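Side-chain contacts in extracellular solute-binding protein family 5 (Brucella melitensis, PDB 4ONY), which probably captures peptides or related solutes in the periplasm and hands them to an ABC transporter for import across the inner membrane: residues 265-270 with 285-290; 77-82 with 250-255; 566-571 with 588-593; 156-161 with 179-184. All coordinates share one frame; numbering follows the deposited sequence.

Overall arrangement
Starting from the N terminus, the loop 77-82 meets strand 251-257 in interaction 2, closing a long excursion of the chain. Interaction 4 lies within that excursion: 156-161 and 179-184 meet across a beta hairpin and close it, about 29 Å from interaction 2 between centres. Past strand 251-257 the chain enters helix 260-268, whose last turn packs on 285-290 in interaction 1, closing a short loop of 14 residues. Interaction 3 closes another, of 16, between strand 566-571 and the C-terminal segment 588-593. Interactions 2, 1 and 3 follow in series, and none cross. Interactions 1 and 3 touch through Trp571 and Ala569, and Pro588 packs against the 77-82 backbone, so the C-terminal part bridges two earlier regions.

Interaction 1: residues 265-270 with 285-290; sequences ESFKKG and KLYDFP
Lys268 sets its CG methylene over one face of the Phe289 ring, the two side chains crossing at a slant, just before helix 260-268 of this solute-binding protein gives way to a Schellman motif at Gly270. CG lies 3.8 Å from the centroid of the Phe289 ring and only 15° off its normal, a CH-pi contact. Phe289, at the N-cap position before helix 290-293, has its CG between the backbone N and the carbonyl carbon (chi1 56°), and its ring is turned toward helix 260-268. Phe267 approaches the same ring at its edge, with CE2 4.2 Å from CZ of Phe289. That CE2 of Phe267 also lies 4.4 Å from CE2 of Tyr287, so three buried aromatics meet at one corner. Their apolar rings suit a site walled by Ala569 of strand 566-571, while the Tyr287 hydroxyl is hydrogen-bonded to Glu277 OE1. Lysine fits the border of this cluster, its methylenes packing while its ammonium finds polar partners. The chain bends at chi3 (56°), and NZ forms a salt bridge with Glu265 OE2 at 3.4 Å, its hydrogen bond weak. Lys268 NZ also donates to a water, which in turn donates to Leu286 O, 2.6 Å from the water oxygen.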
loop_
_atom_site.group_PDB
_atom_site.type_symbol
_atom_site.label_atom_id
_atom_site.label_comp_id
_atom_site.label_asym_id
_atom_site.label_seq_id
_atom_site.Cartn_x
_atom_site.Cartn_y
_atom_site.Cartn_z
ATOM N N GLU A 265 -17.381 17.484 -9.568
ATOM C CA GLU A 265 -18.462 18.466 -9.669
ATOM C C GLU A 265 -19.343 18.471 -8.410
ATOM O O GLU A 265 -19.795 19.520 -7.943
ATOM C CB GLU A 265 -19.319 18.230 -10.913
ATOM C CG GLU A 265 -18.645 18.605 -12.217
ATOM C CD GLU A 265 -18.257 20.072 -12.286
ATOM O OE1 GLU A 265 -19.094 20.917 -11.881
ATOM O OE2 GLU A 265 -17.114 20.370 -12.708
ATOM N N SER A 266 -19.597 17.292 -7.863
ATOM C CA SER A 266 -20.439 17.199 -6.671
ATOM C C SER A 266 -19.686 17.795 -5.441
ATOM O O SER A 266 -20.308 18.421 -4.569
ATOM C CB SER A 266 -20.803 15.743 -6.442
ATOM O OG SER A 266 -21.718 15.586 -5.379
ATOM N N PHE A 267 -18.351 17.619 -5.383
ATOM C CA PHE A 267 -17.513 18.315 -4.405
ATOM C C PHE A 267 -17.630 19.844 -4.565
ATOM O O PHE A 267 -17.803 20.561 -3.569
ATOM C CB PHE A 267 -16.047 17.900 -4.510
ATOM C CG PHE A 267 -15.119 18.715 -3.632
ATOM C CD1 PHE A 267 -15.198 18.627 -2.255
ATOM C CD2 PHE A 267 -14.196 19.559 -4.183
ATOM C CE1 PHE A 267 -14.377 19.387 -1.439
ATOM C CE2 PHE A 267 -13.346 20.306 -3.383
ATOM C CZ PHE A 267 -13.440 20.231 -2.009
ATOM N N LYS A 268 -17.527 20.332 -5.800
ATOM C CA LYS A 268 -17.601 21.774 -6.055
ATOM C C LYS A 268 -18.949 22.367 -5.644
ATOM O O LYS A 268 -18.988 23.495 -5.195
ATOM C CB LYS A 268 -17.290 22.133 -7.501
ATOM C CG LYS A 268 -15.811 21.973 -7.899
ATOM C CD LYS A 268 -15.600 21.936 -9.389
ATOM C CE LYS A 268 -16.172 23.143 -10.082
ATOM N NZ LYS A 268 -15.754 23.201 -11.497
ATOM N N LYS A 269 -20.039 21.595 -5.768
ATOM C CA LYS A 269 -21.374 22.058 -5.392
ATOM C C LYS A 269 -21.591 21.969 -3.865
ATOM O O LYS A 269 -22.583 22.433 -3.371
ATOM C CB LYS A 269 -22.435 21.228 -6.118
ATOM N N GLY A 270 -20.665 21.380 -3.110
ATOM C CA GLY A 270 -20.815 21.311 -1.660
ATOM C C GLY A 270 -21.577 20.087 -1.181
ATOM O O GLY A 270 -21.832 19.950 -0.009
ATOM N N LYS A 285 -4.671 23.168 -12.015
ATOM C CA LYS A 285 -5.487 23.985 -12.919
ATOM C C LYS A 285 -6.922 24.245 -12.470
ATOM O O LYS A 285 -7.476 25.298 -12.781
ATOM C CB LYS A 285 -5.612 23.259 -14.270
ATOM C CG LYS A 285 -4.303 23.123 -15.001
ATOM C CD LYS A 285 -3.770 24.473 -15.417
ATOM C CE LYS A 285 -2.690 24.335 -16.478
ATOM N NZ LYS A 285 -2.290 25.671 -17.004
ATOM N N LEU A 286 -7.563 23.243 -11.854
ATOM C CA LEU A 286 -9.021 23.256 -11.754
ATOM C C LEU A 286 -9.580 23.630 -10.414
ATOM O O LEU A 286 -10.793 23.514 -10.204
ATOM C CB LEU A 286 -9.627 21.924 -12.259
ATOM C CG LEU A 286 -9.303 21.568 -13.723
ATOM C CD1 LEU A 286 -9.962 20.263 -14.177
ATOM C CD2 LEU A 286 -9.686 22.689 -14.664
ATOM N N TYR A 287 -8.741 24.127 -9.504
ATOM C CA TYR A 287 -9.229 24.595 -8.224
ATOM C C TYR A 287 -9.264 26.123 -8.209
ATOM O O TYR A 287 -9.012 26.755 -7.194
ATOM C CB TYR A 287 -8.379 24.027 -7.072
ATOM C CG TYR A 287 -8.587 22.546 -6.812
ATOM C CD1 TYR A 287 -8.031 21.597 -7.635
ATOM C CD2 TYR A 287 -9.354 22.092 -5.736
ATOM C CE1 TYR A 287 -8.238 20.243 -7.400
ATOM C CE2 TYR A 287 -9.553 20.742 -5.502
ATOM C CZ TYR A 287 -8.969 19.822 -6.326
ATOM O OH TYR A 287 -9.146 18.463 -6.124
ATOM N N ASP A 288 -9.568 26.690 -9.365
ATOM C CA ASP A 288 -9.742 28.129 -9.550
ATOM C C ASP A 288 -11.220 28.549 -9.413
ATOM O O ASP A 288 -11.628 29.482 -10.017
ATOM C CB ASP A 288 -9.204 28.558 -10.948
ATOM C CG ASP A 288 -9.801 27.735 -12.130
ATOM O OD1 ASP A 288 -10.457 26.689 -11.917
ATOM O OD2 ASP A 288 -9.554 28.086 -13.294
ATOM N N PHE A 289 -12.025 27.854 -8.651
ATOM C CA PHE A 289 -13.439 28.201 -8.492
ATOM C C PHE A 289 -13.625 29.025 -7.211
ATOM O O PHE A 289 -12.728 29.053 -6.368
ATOM C CB PHE A 289 -14.328 26.949 -8.527
ATOM C CG PHE A 289 -13.985 25.898 -7.509
ATOM C CD1 PHE A 289 -13.054 24.927 -7.785
ATOM C CD2 PHE A 289 -14.655 25.844 -6.300
ATOM C CE1 PHE A 289 -12.786 23.914 -6.856
ATOM C CE2 PHE A 289 -14.378 24.847 -5.366
ATOM C CZ PHE A 289 -13.455 23.875 -5.652
ATOM N N PRO A 290 -14.723 29.790 -7.119
ATOM C CA PRO A 290 -14.823 30.869 -6.127
ATOM C C PRO A 290 -14.633 30.442 -4.697
ATOM O O PRO A 290 -13.960 31.152 -3.948
ATOM C CB PRO A 290 -16.247 31.396 -6.326
ATOM C CG PRO A 290 -16.508 31.193 -7.782
ATOM C CD PRO A 290 -15.815 29.874 -8.118
HETATM O O HOH W 1 -12.880 23.634 -11.764
#

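Interaction 2: residues 77-82 with 250-255; sequences GEFGNM and DKISIE
Phe79 and Met82 press against Ile252 and Ile254 on one side of strand 251-257, part of a four-stranded mixed sheet in this family 5 solute-binding protein. Alternate residues of a strand face the same way, so the two isoleucines stand as neighbouring knobs while Ser253 between them points away. The Phe79 ring is the bump received at the notch between CG2 of Ile252 and CD1 of Ile254. Ile252 offers its CG2 methyl over one face of the ring, 4.2 Å from CE1 of Phe79; Glu78 CB lies over the opposite face. Ile254 instead extends its CD1 to within 3.9 Å of CE2 of Phe79, in an oblique approach. Ile254 CG1 lies anti to the carbonyl carbon (chi1 -51°), which leads the delta methyl out to the ring. Phe79 runs past each isoleucine in the opposite direction, so the ring is inserted alongside the branches and does not meet them end-on. Beta-branched isoleucine suits this place because it favours extended backbone and carries two separate arms: Ile252 gives CG2 to Phe79 and CD1 to Met82. Methionine, unbranched and flexible, can fit its sulfur to the second arm. The packing continues onto Leu47 and Val49 of the adjoining strand 46-52, which Phe79 also touches, and onto Tyr216, reached by both Met82 and Ile252. The Met82 chain bends at chi3 (-72°), and its SD rests 3.8 Å from CD1 of Ile252.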
loop_
_atom_site.group_PDB
_atom_site.type_symbol
_atom_site.label_atom_id
_atom_site.label_comp_id
_atom_site.label_asym_id
_atom_site.label_seq_id
_atom_site.Cartn_x
_atom_site.Cartn_y
_atom_site.Cartn_z
ATOM N N GLY A 77 -9.535 1.535 3.227
ATOM C CA GLY A 77 -8.343 2.382 3.092
ATOM C C GLY A 77 -8.448 3.774 3.694
ATOM O O GLY A 77 -7.494 4.277 4.247
ATOM N N GLU A 78 -9.595 4.414 3.566
ATOM C CA GLU A 78 -9.776 5.763 4.080
ATOM C C GLU A 78 -10.425 5.741 5.442
ATOM O O GLU A 78 -10.071 6.571 6.263
ATOM C CB GLU A 78 -10.683 6.581 3.145
ATOM C CG GLU A 78 -10.163 6.765 1.738
ATOM C CD GLU A 78 -11.303 6.980 0.726
ATOM O OE1 GLU A 78 -11.113 6.540 -0.425
ATOM O OE2 GLU A 78 -12.376 7.579 1.058
ATOM N N PHE A 79 -11.375 4.814 5.686
ATOM C CA PHE A 79 -12.161 4.782 6.967
ATOM C C PHE A 79 -11.897 3.668 7.959
ATOM O O PHE A 79 -12.435 3.710 9.033
ATOM C CB PHE A 79 -13.640 4.755 6.673
ATOM C CG PHE A 79 -14.102 5.959 5.958
ATOM C CD1 PHE A 79 -14.105 7.203 6.607
ATOM C CD2 PHE A 79 -14.507 5.876 4.644
ATOM C CE1 PHE A 79 -14.524 8.348 5.941
ATOM C CE2 PHE A 79 -14.920 7.013 3.967
ATOM C CZ PHE A 79 -14.933 8.242 4.617
ATOM N N GLY A 80 -11.065 2.689 7.616
ATOM C CA GLY A 80 -10.731 1.616 8.548
ATOM C C GLY A 80 -11.920 0.682 8.805
ATOM O O GLY A 80 -12.722 0.428 7.896
ATOM N N ASN A 81 -12.043 0.203 10.041
ATOM C CA ASN A 81 -13.053 -0.788 10.363
ATOM C C ASN A 81 -14.212 -0.177 11.153
ATOM O O ASN A 81 -14.230 -0.191 12.379
ATOM C CB ASN A 81 -12.390 -1.980 11.090
ATOM C CG ASN A 81 -11.194 -2.568 10.319
ATOM O OD1 ASN A 81 -11.137 -2.587 9.066
ATOM N ND2 ASN A 81 -10.226 -3.043 11.058
ATOM N N MET A 82 -15.217 0.340 10.453
ATOM C CA MET A 82 -16.332 0.999 11.117
ATOM C C MET A 82 -17.443 0.102 11.703
ATOM O O MET A 82 -18.112 0.495 12.701
ATOM C CB MET A 82 -16.936 2.039 10.199
ATOM C CG MET A 82 -15.974 3.213 9.954
ATOM S SD MET A 82 -16.832 4.619 9.258
ATOM C CE MET A 82 -17.124 3.944 7.614
ATOM N N ASP A 250 -20.989 12.158 13.654
ATOM C CA ASP A 250 -22.137 11.379 14.074
ATOM C C ASP A 250 -22.800 10.633 12.911
ATOM O O ASP A 250 -23.637 9.774 13.126
ATOM C CB ASP A 250 -23.151 12.203 14.876
ATOM C CG ASP A 250 -23.684 13.399 14.132
ATOM O OD1 ASP A 250 -23.735 13.393 12.886
ATOM O OD2 ASP A 250 -24.093 14.374 14.799
ATOM N N LYS A 251 -22.406 10.986 11.682
ATOM C CA LYS A 251 -22.941 10.358 10.479
ATOM C C LYS A 251 -21.904 10.443 9.385
ATOM O O LYS A 251 -21.278 11.494 9.210
ATOM C CB LYS A 251 -24.203 11.086 10.013
ATOM C CG LYS A 251 -24.813 10.469 8.773
ATOM C CD LYS A 251 -26.254 10.903 8.584
ATOM C CE LYS A 251 -26.293 12.312 8.036
ATOM N NZ LYS A 251 -27.673 12.568 7.518
ATOM N N ILE A 252 -21.730 9.347 8.645
ATOM C CA ILE A 252 -20.806 9.306 7.493
ATOM C C ILE A 252 -21.542 8.679 6.325
ATOM O O ILE A 252 -22.037 7.561 6.451
ATOM C CB ILE A 252 -19.535 8.482 7.770
ATOM C CG1 ILE A 252 -18.757 9.105 8.930
ATOM C CG2 ILE A 252 -18.676 8.397 6.491
ATOM C CD1 ILE A 252 -17.592 8.292 9.479
ATOM N N SER A 253 -21.658 9.425 5.218
ATOM C CA SER A 253 -22.294 8.927 3.986
ATOM C C SER A 253 -21.227 8.776 2.934
ATOM O O SER A 253 -20.402 9.670 2.721
ATOM C CB SER A 253 -23.416 9.862 3.500
ATOM O OG SER A 253 -24.332 10.196 4.548
ATOM N N ILE A 254 -21.212 7.608 2.319
ATOM C CA ILE A 254 -20.345 7.314 1.190
ATOM C C ILE A 254 -21.223 7.204 -0.067
ATOM O O ILE A 254 -22.055 6.280 -0.193
ATOM C CB ILE A 254 -19.565 6.007 1.439
ATOM C CG1 ILE A 254 -18.883 6.091 2.809
ATOM C CG2 ILE A 254 -18.558 5.743 0.319
ATOM C CD1 ILE A 254 -18.035 4.870 3.172
ATOM N N GLU A 255 -21.036 8.164 -0.972
ATOM C CA GLU A 255 -21.754 8.241 -2.245
ATOM C C GLU A 255 -20.928 7.723 -3.390
ATOM O O GLU A 255 -19.687 7.876 -3.412
ATOM C CB GLU A 255 -22.169 9.667 -2.512
ATOM C CG GLU A 255 -23.173 10.118 -1.491
ATOM C CD GLU A 255 -23.853 11.401 -1.829
ATOM O OE1 GLU A 255 -23.422 12.127 -2.757
ATOM O OE2 GLU A 255 -24.843 11.688 -1.133
#

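Interaction 3: residues 566-571 with 588-593; sequences QWVARW and PAWWHT
Trp590 reaches toward strand 566-571 with the six-membered part of its indole, and two side chains of that strand receive it. Val568 CG1 is 3.9 Å from Trp590 CH2, and the two side chains come from opposite directions. Arg570 crosses the indole diagonally and brings a methylene rather than its charged end: CD lies 4.1 Å from CZ3 of Trp590, and the guanidinium plane stands 87° from the ring plane. Valine suits its place as a compact, beta-branched strand residue, while arginine combines an apolar stem with a polar head satisfied further on. Its CG sits between the backbone N and the carbonyl carbon (chi1 70°), and the stem then runs extended to NE. Beyond this first shell, NE forms a salt bridge with Asp300 of strand 297-302 and NH1 a hydrogen bond with Ile574 O, which fix the course of the stem past the indole. Trp590 is further placed by the ring of His576, which it meets at about 40°, and by its carbonyl O, bonded to Asn248. Within the solute-binding protein fold, this is a C-terminal segment folded back over one side of a small antiparallel sheet, 274-277, 566-571 and 297-302, with a tryptophan as its packing residue.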
loop_
_atom_site.group_PDB
_atom_site.type_symbol
_atom_site.label_atom_id
_atom_site.label_comp_id
_atom_site.label_asym_id
_atom_site.label_seq_id
_atom_site.Cartn_x
_atom_site.Cartn_y
_atom_site.Cartn_z
ATOM N N GLN A 566 0.496 14.367 -0.137
ATOM C CA GLN A 566 -0.878 13.921 -0.233
ATOM C C GLN A 566 -1.714 15.202 -0.313
ATOM O O GLN A 566 -1.400 16.210 0.348
ATOM C CB GLN A 566 -1.321 13.205 1.031
ATOM C CG GLN A 566 -0.529 11.955 1.421
ATOM C CD GLN A 566 -1.102 11.317 2.698
ATOM O OE1 GLN A 566 -1.133 11.943 3.759
ATOM N NE2 GLN A 566 -1.572 10.056 2.584
ATOM N N TRP A 567 -2.776 15.129 -1.090
ATOM C CA TRP A 567 -3.599 16.273 -1.346
ATOM C C TRP A 567 -5.018 15.972 -1.008
ATOM O O TRP A 567 -5.587 15.034 -1.571
ATOM C CB TRP A 567 -3.523 16.600 -2.855
ATOM C CG TRP A 567 -2.232 17.111 -3.390
ATOM C CD1 TRP A 567 -1.283 17.836 -2.732
ATOM C CD2 TRP A 567 -1.814 17.036 -4.736
ATOM N NE1 TRP A 567 -0.269 18.164 -3.573
ATOM C CE2 TRP A 567 -0.577 17.712 -4.827
ATOM C CE3 TRP A 567 -2.362 16.479 -5.870
ATOM C CZ2 TRP A 567 0.110 17.862 -6.030
ATOM C CZ3 TRP A 567 -1.647 16.578 -7.082
ATOM C CH2 TRP A 567 -0.430 17.264 -7.147
ATOM N N VAL A 568 -5.611 16.797 -0.153
ATOM C CA VAL A 568 -7.044 16.709 0.171
ATOM C C VAL A 568 -7.645 18.109 0.206
ATOM O O VAL A 568 -7.202 18.973 0.971
ATOM C CB VAL A 568 -7.318 16.033 1.541
ATOM C CG1 VAL A 568 -8.811 15.890 1.751
ATOM C CG2 VAL A 568 -6.645 14.661 1.641
ATOM N N ALA A 569 -8.622 18.361 -0.664
ATOM C CA ALA A 569 -9.341 19.625 -0.644
ATOM C C ALA A 569 -10.537 19.406 0.254
ATOM O O ALA A 569 -11.088 18.303 0.276
ATOM C CB ALA A 569 -9.785 20.043 -2.037
ATOM N N ARG A 570 -10.881 20.395 1.054
ATOM C CA ARG A 570 -11.975 20.241 1.998
ATOM C C ARG A 570 -12.750 21.542 2.180
ATOM O O ARG A 570 -12.155 22.638 2.202
ATOM C CB ARG A 570 -11.463 19.742 3.351
ATOM C CG ARG A 570 -10.652 20.746 4.153
ATOM C CD ARG A 570 -10.118 20.196 5.497
ATOM N NE ARG A 570 -8.957 20.980 5.871
ATOM C CZ ARG A 570 -8.990 22.147 6.514
ATOM N NH1 ARG A 570 -10.111 22.682 7.000
ATOM N NH2 ARG A 570 -7.850 22.772 6.728
ATOM N N TRP A 571 -14.068 21.421 2.309
ATOM C CA TRP A 571 -14.874 22.533 2.840
ATOM C C TRP A 571 -14.417 22.828 4.287
ATOM O O TRP A 571 -14.084 21.930 5.050
ATOM C CB TRP A 571 -16.377 22.258 2.723
ATOM C CG TRP A 571 -16.812 22.264 1.263
ATOM C CD1 TRP A 571 -16.821 21.198 0.410
ATOM C CD2 TRP A 571 -17.292 23.377 0.514
ATOM N NE1 TRP A 571 -17.229 21.584 -0.840
ATOM C CE2 TRP A 571 -17.545 22.912 -0.809
ATOM C CE3 TRP A 571 -17.497 24.728 0.814
ATOM C CZ2 TRP A 571 -18.003 23.742 -1.827
ATOM C CZ3 TRP A 571 -17.950 25.559 -0.186
ATOM C CH2 TRP A 571 -18.203 25.071 -1.515
ATOM N N PRO A 588 -10.418 9.184 9.986
ATOM C CA PRO A 588 -11.153 8.860 11.205
ATOM C C PRO A 588 -10.858 9.792 12.403
ATOM O O PRO A 588 -11.596 9.757 13.371
ATOM C CB PRO A 588 -10.690 7.432 11.534
ATOM C CG PRO A 588 -10.312 6.862 10.221
ATOM C CD PRO A 588 -9.715 8.011 9.444
ATOM N N ALA A 589 -9.768 10.565 12.343
ATOM C CA ALA A 589 -9.465 11.551 13.352
ATOM C C ALA A 589 -9.989 12.958 12.999
ATOM O O ALA A 589 -9.832 13.915 13.796
ATOM C CB ALA A 589 -7.973 11.587 13.549
ATOM N N TRP A 590 -10.613 13.115 11.826
ATOM C CA TRP A 590 -11.155 14.421 11.444
ATOM C C TRP A 590 -12.515 14.647 12.147
ATOM O O TRP A 590 -13.107 13.694 12.729
ATOM C CB TRP A 590 -11.282 14.525 9.903
ATOM C CG TRP A 590 -9.913 14.550 9.218
ATOM C CD1 TRP A 590 -8.754 14.059 9.717
ATOM C CD2 TRP A 590 -9.603 15.093 7.939
ATOM N NE1 TRP A 590 -7.732 14.242 8.819
ATOM C CE2 TRP A 590 -8.227 14.875 7.716
ATOM C CE3 TRP A 590 -10.353 15.723 6.945
ATOM C CZ2 TRP A 590 -7.584 15.298 6.567
ATOM C CZ3 TRP A 590 -9.722 16.117 5.777
ATOM C CH2 TRP A 590 -8.349 15.923 5.605
ATOM N N TRP A 591 -12.997 15.875 12.081
ATOM C CA TRP A 591 -14.253 16.269 12.741
ATOM C C TRP A 591 -14.948 17.396 11.996
ATOM O O TRP A 591 -14.429 17.959 11.009
ATOM C CB TRP A 591 -14.017 16.633 14.228
ATOM C CG TRP A 591 -13.195 17.864 14.481
ATOM C CD1 TRP A 591 -13.652 19.144 14.525
ATOM C CD2 TRP A 591 -11.791 17.941 14.709
ATOM N NE1 TRP A 591 -12.638 20.007 14.776
ATOM C CE2 TRP A 591 -11.471 19.300 14.891
ATOM C CE3 TRP A 591 -10.764 17.000 14.764
ATOM C CZ2 TRP A 591 -10.165 19.739 15.171
ATOM C CZ3 TRP A 591 -9.448 17.445 15.024
ATOM C CH2 TRP A 591 -9.172 18.792 15.219
ATOM N N HIS A 592 -16.157 17.690 12.442
ATOM C CA HIS A 592 -16.949 18.761 11.901
ATOM C C HIS A 592 -16.827 19.932 12.849
ATOM O O HIS A 592 -16.891 19.746 14.066
ATOM C CB HIS A 592 -18.394 18.301 11.787
ATOM C CG HIS A 592 -19.227 19.155 10.895
ATOM N ND1 HIS A 592 -19.568 20.455 11.204
ATOM C CD2 HIS A 592 -19.788 18.897 9.698
ATOM C CE1 HIS A 592 -20.332 20.951 10.247
ATOM N NE2 HIS A 592 -20.478 20.025 9.322
ATOM N N THR A 593 -16.665 21.143 12.309
ATOM C CA THR A 593 -16.581 22.328 13.156
ATOM C C THR A 593 -17.909 22.556 13.873
ATOM O O THR A 593 -18.957 22.129 13.409
ATOM C CB THR A 593 -16.294 23.625 12.378
ATOM O OG1 THR A 593 -17.284 23.794 11.360
ATOM C CG2 THR A 593 -14.991 23.556 11.737
#

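Interaction 4: residues 156-161 with 179-184; sequences SRVAKI and REFPML
A beta hairpin, strands 158-165 and 168-173, separates the two sides of this contact: the turn entering its first strand meets helix 181-187. There Arg157 folds over one face of the Phe181 ring. Its CB is the touching atom, 3.7 Å from the centroid of the Phe181 ring and 23° off the normal, a CH-pi contact. The arginine chain then bends at chi2 and chi3, which curls the guanidinium back beside the CD1-CE1 rim of the ring. Phe181 CE1 thus lies over one face of the guanidinium, 4.0 Å from CZ of Arg157, with the planes 38° apart. Arginine suits the spot because its CB methylene packs on the ring, while the tilted head reaches the rim and keeps N-H groups for oxygen acceptors. Arg157 NE donates to Ser156 OG at 3.1 Å, close to the guanidinium plane; NH2 is also hydrogen-bonded to Ser153 O. Val158 attends the edge of the phenyl ring, its CG2 4.1 Å from CE2 of Phe181, where a small branched residue fits a strand. Phe181 also meets Phe173 of strand 168-173 nearly perpendicularly, while Pro182 packs on Phe173 and on Ile108 of strand 97-108, setting the helix against the antiparallel sheet that holds these strands.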
loop_
_atom_site.group_PDB
_atom_site.type_symbol
_atom_site.label_atom_id
_atom_site.label_comp_id
_atom_site.label_asym_id
_atom_site.label_seq_id
_atom_site.Cartn_x
_atom_site.Cartn_y
_atom_site.Cartn_z
ATOM N N SER A 156 -5.271 -23.092 8.577
ATOM C CA SER A 156 -4.196 -23.988 8.091
ATOM C C SER A 156 -2.881 -23.786 8.841
ATOM O O SER A 156 -2.000 -24.673 8.833
ATOM C CB SER A 156 -3.957 -23.752 6.610
ATOM O OG SER A 156 -3.368 -22.460 6.389
ATOM N N ARG A 157 -2.748 -22.630 9.500
ATOM C CA ARG A 157 -1.610 -22.334 10.389
ATOM C C ARG A 157 -1.849 -22.552 11.877
ATOM O O ARG A 157 -0.935 -22.340 12.698
ATOM C CB ARG A 157 -1.199 -20.862 10.207
ATOM C CG ARG A 157 0.100 -20.647 9.481
ATOM C CD ARG A 157 0.085 -21.214 8.084
ATOM N NE ARG A 157 -1.034 -20.707 7.331
ATOM C CZ ARG A 157 -1.082 -19.506 6.776
ATOM N NH1 ARG A 157 -0.061 -18.672 6.893
ATOM N NH2 ARG A 157 -2.157 -19.148 6.075
ATOM N N VAL A 158 -3.057 -22.938 12.249
ATOM C CA VAL A 158 -3.427 -22.992 13.656
ATOM C C VAL A 158 -3.566 -24.432 14.105
ATOM O O VAL A 158 -4.356 -25.176 13.544
ATOM C CB VAL A 158 -4.761 -22.238 13.915
ATOM C CG1 VAL A 158 -5.202 -22.393 15.360
ATOM C CG2 VAL A 158 -4.620 -20.762 13.555
ATOM N N ALA A 159 -2.807 -24.832 15.115
ATOM C CA ALA A 159 -2.955 -26.183 15.661
ATOM C C ALA A 159 -4.186 -26.308 16.513
ATOM O O ALA A 159 -4.863 -27.307 16.463
ATOM C CB ALA A 159 -1.708 -26.580 16.475
ATOM N N LYS A 160 -4.446 -25.313 17.344
ATOM C CA LYS A 160 -5.553 -25.357 18.282
ATOM C C LYS A 160 -6.015 -23.932 18.562
ATOM O O LYS A 160 -5.197 -23.000 18.611
ATOM C CB LYS A 160 -5.141 -26.044 19.608
ATOM N N ILE A 161 -7.319 -23.775 18.716
ATOM C CA ILE A 161 -7.908 -22.540 19.201
ATOM C C ILE A 161 -8.771 -22.918 20.391
ATOM O O ILE A 161 -9.638 -23.749 20.280
ATOM C CB ILE A 161 -8.702 -21.804 18.107
ATOM C CG1 ILE A 161 -9.276 -20.522 18.677
ATOM C CG2 ILE A 161 -9.831 -22.653 17.528
ATOM C CD1 ILE A 161 -9.947 -19.702 17.601
ATOM N N ARG A 179 6.614 -15.583 12.039
ATOM C CA ARG A 179 6.592 -14.576 13.059
ATOM C C ARG A 179 5.583 -13.475 12.789
ATOM O O ARG A 179 5.066 -12.900 13.741
ATOM C CB ARG A 179 7.995 -14.022 13.294
ATOM C CG ARG A 179 8.874 -15.036 14.042
ATOM C CD ARG A 179 10.242 -14.460 14.354
ATOM N NE ARG A 179 10.111 -13.341 15.261
ATOM C CZ ARG A 179 9.874 -13.417 16.573
ATOM N NH1 ARG A 179 9.820 -14.587 17.233
ATOM N NH2 ARG A 179 9.749 -12.295 17.248
ATOM N N GLU A 180 5.260 -13.213 11.516
ATOM C CA GLU A 180 4.185 -12.268 11.190
ATOM C C GLU A 180 2.770 -12.805 11.485
ATOM O O GLU A 180 1.882 -12.029 11.772
ATOM C CB GLU A 180 4.246 -11.885 9.705
ATOM C CG GLU A 180 3.290 -10.768 9.293
ATOM C CD GLU A 180 2.821 -10.867 7.838
ATOM O OE1 GLU A 180 2.723 -11.974 7.282
ATOM O OE2 GLU A 180 2.486 -9.821 7.275
ATOM N N PHE A 181 2.566 -14.124 11.465
ATOM C CA PHE A 181 1.209 -14.671 11.536
ATOM C C PHE A 181 0.357 -14.219 12.730
ATOM O O PHE A 181 -0.826 -13.893 12.568
ATOM C CB PHE A 181 1.192 -16.208 11.464
ATOM C CG PHE A 181 -0.182 -16.760 11.170
ATOM C CD1 PHE A 181 -0.796 -16.458 9.983
ATOM C CD2 PHE A 181 -0.879 -17.466 12.120
ATOM C CE1 PHE A 181 -2.058 -16.935 9.693
ATOM C CE2 PHE A 181 -2.159 -17.943 11.857
ATOM C CZ PHE A 181 -2.743 -17.679 10.627
ATOM N N PRO A 182 0.927 -14.168 13.937
ATOM C CA PRO A 182 0.094 -13.680 15.024
ATOM C C PRO A 182 -0.382 -12.265 14.824
ATOM O O PRO A 182 -1.462 -11.940 15.295
ATOM C CB PRO A 182 1.007 -13.761 16.252
ATOM C CG PRO A 182 2.036 -14.767 15.886
ATOM C CD PRO A 182 2.229 -14.637 14.407
ATOM N N MET A 183 0.402 -11.430 14.137
ATOM C CA MET A 183 -0.064 -10.103 13.762
ATOM C C MET A 183 -1.369 -10.149 12.948
ATOM O O MET A 183 -2.189 -9.232 13.032
ATOM C CB MET A 183 0.975 -9.310 12.948
ATOM C CG MET A 183 2.388 -9.263 13.536
ATOM S SD MET A 183 2.495 -8.493 15.152
ATOM C CE MET A 183 2.071 -6.805 14.739
ATOM N N LEU A 184 -1.537 -11.184 12.124
ATOM C CA LEU A 184 -2.673 -11.268 11.207
ATOM C C LEU A 184 -3.918 -11.732 11.970
ATOM O O LEU A 184 -5.030 -11.297 11.687
ATOM C CB LEU A 184 -2.353 -12.225 10.063
ATOM C CG LEU A 184 -1.111 -11.900 9.232
ATOM C CD1 LEU A 184 -0.918 -12.867 8.071
ATOM C CD2 LEU A 184 -1.249 -10.483 8.669
#